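Local coordinates for protein mucin-like protocadherin (Homo sapiens, PDB 6OAE) that probably forms calcium-dependent heterophilic complexes with CDHR2 on adjacent microvilli, controlling how microvilli pack at the apical surface of epithelial cells, at residues L136-Y150 against L153-L167. Residues are numbered along the deposited sequence; the frame is centred on the assembly and turned at random.
Sequences LFYTLQEMTAGASDY and LVSVNRPALRLDRPL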
loop_
_atom_site.group_PDB
_atom_site.type_symbol
_atom_site.label_atom_id
_atom_site.label_comp_id
_atom_site.label_asym_id
_atom_site.label_seq_id
_atom_site.Cartn_x
_atom_site.Cartn_y
_atom_site.Cartn_z
ATOM N N LEU A 136 -5.848 6.607 -4.421
ATOM C CA LEU A 136 -4.963 7.756 -4.737
ATOM C C LEU A 136 -5.823 8.939 -5.211
ATOM O O LEU A 136 -6.791 8.726 -5.932
ATOM C CB LEU A 136 -3.922 7.318 -5.774
ATOM C CG LEU A 136 -3.026 6.164 -5.321
ATOM C CD1 LEU A 136 -1.900 5.944 -6.308
ATOM C CD2 LEU A 136 -2.478 6.392 -3.917
ATOM N N PHE A 137 -5.440 10.125 -4.771
ATOM C CA PHE A 137 -6.134 11.417 -4.950
ATOM C C PHE A 137 -5.208 12.313 -5.763
ATOM O O PHE A 137 -4.092 12.596 -5.300
ATOM C CB PHE A 137 -6.471 12.022 -3.596
ATOM C CG PHE A 137 -7.568 11.277 -2.889
ATOM C CD1 PHE A 137 -7.310 10.069 -2.241
ATOM C CD2 PHE A 137 -8.869 11.775 -2.886
ATOM C CE1 PHE A 137 -8.339 9.378 -1.614
ATOM C CE2 PHE A 137 -9.891 11.083 -2.247
ATOM C CZ PHE A 137 -9.622 9.894 -1.605
ATOM N N TYR A 138 -5.681 12.738 -6.930
ATOM C CA TYR A 138 -4.898 13.491 -7.931
ATOM C C TYR A 138 -5.407 14.914 -8.036
ATOM O O TYR A 138 -6.645 15.137 -8.069
ATOM C CB TYR A 138 -5.007 12.818 -9.285
ATOM C CG TYR A 138 -4.450 11.429 -9.334
ATOM C CD1 TYR A 138 -5.232 10.329 -9.000
ATOM C CD2 TYR A 138 -3.134 11.207 -9.723
ATOM C CE1 TYR A 138 -4.714 9.043 -9.057
ATOM C CE2 TYR A 138 -2.614 9.926 -9.796
ATOM C CZ TYR A 138 -3.404 8.842 -9.461
ATOM O OH TYR A 138 -2.898 7.568 -9.513
ATOM N N THR A 139 -4.465 15.840 -8.113
ATOM C CA THR A 139 -4.703 17.289 -8.223
ATOM C C THR A 139 -3.898 17.826 -9.388
ATOM O O THR A 139 -2.726 17.439 -9.503
ATOM C CB THR A 139 -4.321 18.008 -6.927
ATOM O OG1 THR A 139 -5.087 17.369 -5.906
ATOM C CG2 THR A 139 -4.647 19.481 -6.985
ATOM N N LEU A 140 -4.504 18.697 -10.201
ATOM C CA LEU A 140 -3.827 19.387 -11.322
ATOM C C LEU A 140 -3.700 20.867 -10.948
ATOM O O LEU A 140 -4.757 21.493 -10.607
ATOM C CB LEU A 140 -4.654 19.187 -12.585
ATOM C CG LEU A 140 -3.935 19.541 -13.881
ATOM C CD1 LEU A 140 -2.899 18.482 -14.230
ATOM C CD2 LEU A 140 -4.947 19.713 -15.008
ATOM N N GLN A 141 -2.478 21.396 -10.962
ATOM C CA GLN A 141 -2.192 22.820 -10.630
ATOM C C GLN A 141 -1.508 23.475 -11.831
ATOM O O GLN A 141 -0.461 22.979 -12.243
ATOM C CB GLN A 141 -1.329 22.887 -9.378
ATOM C CG GLN A 141 -1.016 24.308 -8.935
ATOM C CD GLN A 141 -0.178 24.372 -7.681
ATOM O OE1 GLN A 141 0.515 25.364 -7.438
ATOM N NE2 GLN A 141 -0.233 23.315 -6.873
ATOM N N GLU A 142 -2.085 24.545 -12.373
ATOM C CA GLU A 142 -1.469 25.232 -13.535
ATOM C C GLU A 142 -0.104 25.778 -13.101
ATOM O O GLU A 142 0.017 26.283 -11.968
ATOM C CB GLU A 142 -2.363 26.312 -14.143
ATOM C CG GLU A 142 -2.709 27.451 -13.222
ATOM C CD GLU A 142 -3.608 28.470 -13.886
ATOM O OE1 GLU A 142 -3.502 29.644 -13.523
ATOM O OE2 GLU A 142 -4.401 28.086 -14.780
ATOM N N MET A 143 0.876 25.617 -13.980
ATOM C CA MET A 143 2.252 26.144 -13.841
ATOM C C MET A 143 2.343 27.431 -14.668
ATOM O O MET A 143 2.968 28.379 -14.199
ATOM C CB MET A 143 3.262 25.117 -14.346
ATOM C CG MET A 143 4.539 25.096 -13.563
ATOM S SD MET A 143 5.884 24.419 -14.545
ATOM C CE MET A 143 6.250 25.826 -15.596
ATOM N N THR A 144 1.741 27.438 -15.862
ATOM C CA THR A 144 1.630 28.618 -16.758
ATOM C C THR A 144 0.210 29.189 -16.592
ATOM O O THR A 144 -0.744 28.396 -16.532
ATOM C CB THR A 144 2.080 28.224 -18.170
ATOM O OG1 THR A 144 1.312 27.110 -18.631
ATOM C CG2 THR A 144 3.553 27.867 -18.212
ATOM N N ALA A 145 0.081 30.514 -16.482
ATOM C CA ALA A 145 -1.199 31.208 -16.174
ATOM C C ALA A 145 -2.226 30.925 -17.283
ATOM O O ALA A 145 -1.865 30.987 -18.479
ATOM C CB ALA A 145 -0.977 32.696 -15.985
ATOM N N GLY A 146 -3.460 30.595 -16.890
ATOM C CA GLY A 146 -4.569 30.313 -17.818
ATOM C C GLY A 146 -4.663 28.845 -18.209
ATOM O O GLY A 146 -5.668 28.494 -18.789
ATOM N N ALA A 147 -3.673 28.011 -17.890
ATOM C CA ALA A 147 -3.617 26.596 -18.336
ATOM C C ALA A 147 -4.869 25.830 -17.878
ATOM O O ALA A 147 -5.424 25.047 -18.685
ATOM C CB ALA A 147 -2.354 25.947 -17.842
ATOM N N SER A 148 -5.316 26.039 -16.642
ATOM C CA SER A 148 -6.498 25.335 -16.083
ATOM C C SER A 148 -7.795 25.762 -16.791
ATOM O O SER A 148 -8.785 25.098 -16.564
ATOM C CB SER A 148 -6.608 25.510 -14.600
ATOM O OG SER A 148 -6.785 26.875 -14.281
ATOM N N ASP A 149 -7.797 26.826 -17.602
ATOM C CA ASP A 149 -8.961 27.195 -18.455
ATOM C C ASP A 149 -9.192 26.099 -19.514
ATOM O O ASP A 149 -10.325 25.948 -19.954
ATOM C CB ASP A 149 -8.774 28.539 -19.170
ATOM C CG ASP A 149 -8.507 29.751 -18.276
ATOM O OD1 ASP A 149 -8.683 29.644 -17.046
ATOM O OD2 ASP A 149 -8.122 30.813 -18.843
ATOM N N TYR A 150 -8.160 25.337 -19.895
ATOM C CA TYR A 150 -8.220 24.420 -21.054
ATOM C C TYR A 150 -8.360 22.953 -20.669
ATOM O O TYR A 150 -8.941 22.245 -21.463
ATOM C CB TYR A 150 -6.968 24.577 -21.900
ATOM C CG TYR A 150 -6.881 25.937 -22.535
ATOM C CD1 TYR A 150 -6.274 26.983 -21.862
ATOM C CD2 TYR A 150 -7.429 26.187 -23.786
ATOM C CE1 TYR A 150 -6.183 28.246 -22.425
ATOM C CE2 TYR A 150 -7.340 27.449 -24.368
ATOM C CZ TYR A 150 -6.717 28.481 -23.683
ATOM O OH TYR A 150 -6.626 29.738 -24.224
ATOM N N LEU A 153 -8.827 17.310 -14.702
ATOM C CA LEU A 153 -8.924 15.859 -14.454
ATOM C C LEU A 153 -10.396 15.506 -14.422
ATOM O O LEU A 153 -11.211 16.338 -13.934
ATOM C CB LEU A 153 -8.260 15.522 -13.128
ATOM C CG LEU A 153 -6.769 15.810 -13.049
ATOM C CD1 LEU A 153 -6.259 15.401 -11.689
ATOM C CD2 LEU A 153 -6.008 15.075 -14.148
ATOM N N VAL A 154 -10.747 14.326 -14.914
ATOM C CA VAL A 154 -12.159 13.875 -14.862
ATOM C C VAL A 154 -12.610 13.832 -13.398
ATOM O O VAL A 154 -13.740 14.305 -13.101
ATOM C CB VAL A 154 -12.354 12.525 -15.584
ATOM C CG1 VAL A 154 -13.719 11.928 -15.288
ATOM C CG2 VAL A 154 -12.153 12.698 -17.072
ATOM N N SER A 155 -11.781 13.311 -12.505
ATOM C CA SER A 155 -12.036 13.372 -11.042
ATOM C C SER A 155 -10.745 13.204 -10.252
ATOM O O SER A 155 -9.726 12.755 -10.817
ATOM C CB SER A 155 -13.052 12.324 -10.590
ATOM O OG SER A 155 -12.396 11.091 -10.343
ATOM N N VAL A 156 -10.819 13.497 -8.957
ATOM C CA VAL A 156 -9.692 13.331 -8.014
ATOM C C VAL A 156 -9.224 11.857 -7.975
ATOM O O VAL A 156 -8.077 11.654 -7.695
ATOM C CB VAL A 156 -10.077 13.879 -6.625
ATOM C CG1 VAL A 156 -11.120 13.019 -5.932
ATOM C CG2 VAL A 156 -8.868 14.064 -5.755
ATOM N N ASN A 157 -10.066 10.864 -8.267
ATOM C CA ASN A 157 -9.632 9.438 -8.256
ATOM C C ASN A 157 -9.501 8.832 -9.670
ATOM O O ASN A 157 -9.067 7.700 -9.743
ATOM C CB ASN A 157 -10.563 8.593 -7.403
ATOM C CG ASN A 157 -10.743 9.179 -6.018
ATOM O OD1 ASN A 157 -11.877 9.429 -5.608
ATOM N ND2 ASN A 157 -9.642 9.414 -5.305
ATOM N N ARG A 158 -9.856 9.583 -10.720
ATOM C CA ARG A 158 -9.761 9.167 -12.149
ATOM C C ARG A 158 -8.929 10.203 -12.895
ATOM O O ARG A 158 -9.488 11.119 -13.493
ATOM C CB ARG A 158 -11.148 9.071 -12.792
ATOM C CG ARG A 158 -12.212 8.427 -11.918
ATOM C CD ARG A 158 -12.168 6.917 -11.914
ATOM N NE ARG A 158 -12.465 6.334 -13.211
ATOM C CZ ARG A 158 -13.029 5.144 -13.378
ATOM N NH1 ARG A 158 -13.365 4.423 -12.323
ATOM N NH2 ARG A 158 -13.261 4.687 -14.595
ATOM N N PRO A 159 -7.579 10.113 -12.869
ATOM C CA PRO A 159 -6.733 11.108 -13.526
ATOM C C PRO A 159 -6.624 10.987 -15.057
ATOM O O PRO A 159 -5.529 10.847 -15.569
ATOM C CB PRO A 159 -5.383 10.856 -12.825
ATOM C CG PRO A 159 -5.365 9.377 -12.623
ATOM C CD PRO A 159 -6.779 9.099 -12.157
ATOM N N ALA A 160 -7.750 11.068 -15.754
ATOM C CA ALA A 160 -7.786 11.269 -17.214
ATOM C C ALA A 160 -7.809 12.775 -17.411
ATOM O O ALA A 160 -8.520 13.442 -16.634
ATOM C CB ALA A 160 -8.985 10.611 -17.837
ATOM N N LEU A 161 -7.067 13.287 -18.382
ATOM C CA LEU A 161 -7.031 14.738 -18.667
ATOM C C LEU A 161 -8.024 15.007 -19.798
ATOM O O LEU A 161 -7.907 14.381 -20.874
ATOM C CB LEU A 161 -5.615 15.189 -19.026
ATOM C CG LEU A 161 -5.408 16.700 -18.967
ATOM C CD1 LEU A 161 -5.522 17.210 -17.547
ATOM C CD2 LEU A 161 -4.070 17.100 -19.567
ATOM N N ARG A 162 -8.974 15.889 -19.537
ATOM C CA ARG A 162 -10.056 16.263 -20.463
ATOM C C ARG A 162 -9.790 17.664 -21.020
ATOM O O ARG A 162 -9.369 18.543 -20.248
ATOM C CB ARG A 162 -11.379 16.158 -19.700
ATOM C CG ARG A 162 -12.587 16.699 -20.455
ATOM C CD ARG A 162 -13.862 16.630 -19.627
ATOM N NE ARG A 162 -13.654 17.418 -18.427
ATOM C CZ ARG A 162 -14.094 17.117 -17.217
ATOM N NH1 ARG A 162 -14.802 16.026 -17.010
ATOM N NH2 ARG A 162 -13.792 17.902 -16.203
ATOM N N LEU A 163 -10.030 17.873 -22.316
ATOM C CA LEU A 163 -10.053 19.226 -22.922
ATOM C C LEU A 163 -11.414 19.880 -22.609
ATOM O O LEU A 163 -12.468 19.283 -22.925
ATOM C CB LEU A 163 -9.808 19.135 -24.429
ATOM C CG LEU A 163 -9.813 20.462 -25.165
ATOM C CD1 LEU A 163 -8.623 21.331 -24.775
ATOM C CD2 LEU A 163 -9.820 20.236 -26.667
ATOM N N ASP A 164 -11.391 21.067 -22.025
ATOM C CA ASP A 164 -12.614 21.779 -21.570
ATOM C C ASP A 164 -12.975 22.971 -22.439
ATOM O O ASP A 164 -14.122 23.403 -22.351
ATOM C CB ASP A 164 -12.413 22.276 -20.156
ATOM C CG ASP A 164 -12.204 21.122 -19.209
ATOM O OD1 ASP A 164 -12.933 20.098 -19.368
ATOM O OD2 ASP A 164 -11.324 21.253 -18.340
ATOM N N ARG A 165 -12.039 23.520 -23.208
ATOM C CA ARG A 165 -12.314 24.708 -24.060
ATOM C C ARG A 165 -11.496 24.600 -25.331
ATOM O O ARG A 165 -10.414 24.011 -25.324
ATOM C CB ARG A 165 -11.979 26.013 -23.330
ATOM C CG ARG A 165 -13.019 26.406 -22.295
ATOM C CD ARG A 165 -12.550 27.577 -21.465
ATOM N NE ARG A 165 -12.459 28.796 -22.247
ATOM C CZ ARG A 165 -13.462 29.655 -22.466
ATOM N NH1 ARG A 165 -13.238 30.741 -23.197
ATOM N NH2 ARG A 165 -14.677 29.434 -21.966
ATOM N N PRO A 166 -11.976 25.175 -26.448
ATOM C CA PRO A 166 -11.232 25.089 -27.706
ATOM C C PRO A 166 -9.797 25.604 -27.543
ATOM O O PRO A 166 -9.599 26.611 -26.906
ATOM C CB PRO A 166 -12.042 25.942 -28.703
ATOM C CG PRO A 166 -13.401 26.112 -28.079
ATOM C CD PRO A 166 -13.250 25.908 -26.582
ATOM N N LEU A 167 -8.833 24.875 -28.097
ATOM C CA LEU A 167 -7.412 25.255 -28.102
ATOM C C LEU A 167 -7.207 26.324 -29.174
ATOM O O LEU A 167 -8.026 26.409 -30.151
ATOM C CB LEU A 167 -6.541 24.026 -28.366
ATOM C CG LEU A 167 -6.682 22.908 -27.335
ATOM C CD1 LEU A 167 -5.926 21.664 -27.780
ATOM C CD2 LEU A 167 -6.190 23.379 -25.973
HETATM O O HOH W 1 -10.867 23.670 -17.101
#
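The two-sheet sandwich of the second cadherin repeat is joined here along one flank, where strand 137-142, outermost in its four-stranded sheet, faces strand 158-163 and the turn leading into it. Here few hydrogen bonds join the two segments directly, and side chains do much of the rest. Tyr138 N donates to Val156 O (2.7 Å, N-H...O 161°), and the same oxygen meets the edge of the Tyr138 ring. Over one face of that ring lies Pro159, whose CG stands 3.6 Å from the centroid and 10° off the normal, a CH-pi contact. With CG anti to its own carbonyl carbon (chi1 -63°), Tyr138 drives its ring into the interior of the sandwich, where its hydroxyl reaches the backbone N of Ala127. Replacing it by an alanine would probably leave the Pro159 ring without its aromatic partner, open a gap between the sheets and deprive Ala127 N of its acceptor. Leu153 CD1 packs on Tyr138 CB; two residues on, Leu140 CD2 meets Leu161 CD1 at 3.6 Å, the two leucines crossing at about a right angle. At the far end, Tyr150 O accepts from Asp164 N (2.8 Å), while a water donates to both Ser148 O and Asp164 OD2; that carboxylate is further held by Ser152 and by a salt bridge from Arg162. Tyr150 CD2 rests 3.8 Å from Leu167 CD2. Near the end closest to the calcium sites, Asn157 ND2 does double duty: it donates to Leu136 O at 3.0 Å and sits over the centre of the Phe137 ring, 3.4 Å above its plane, the amide standing nearly perpendicular to the ring.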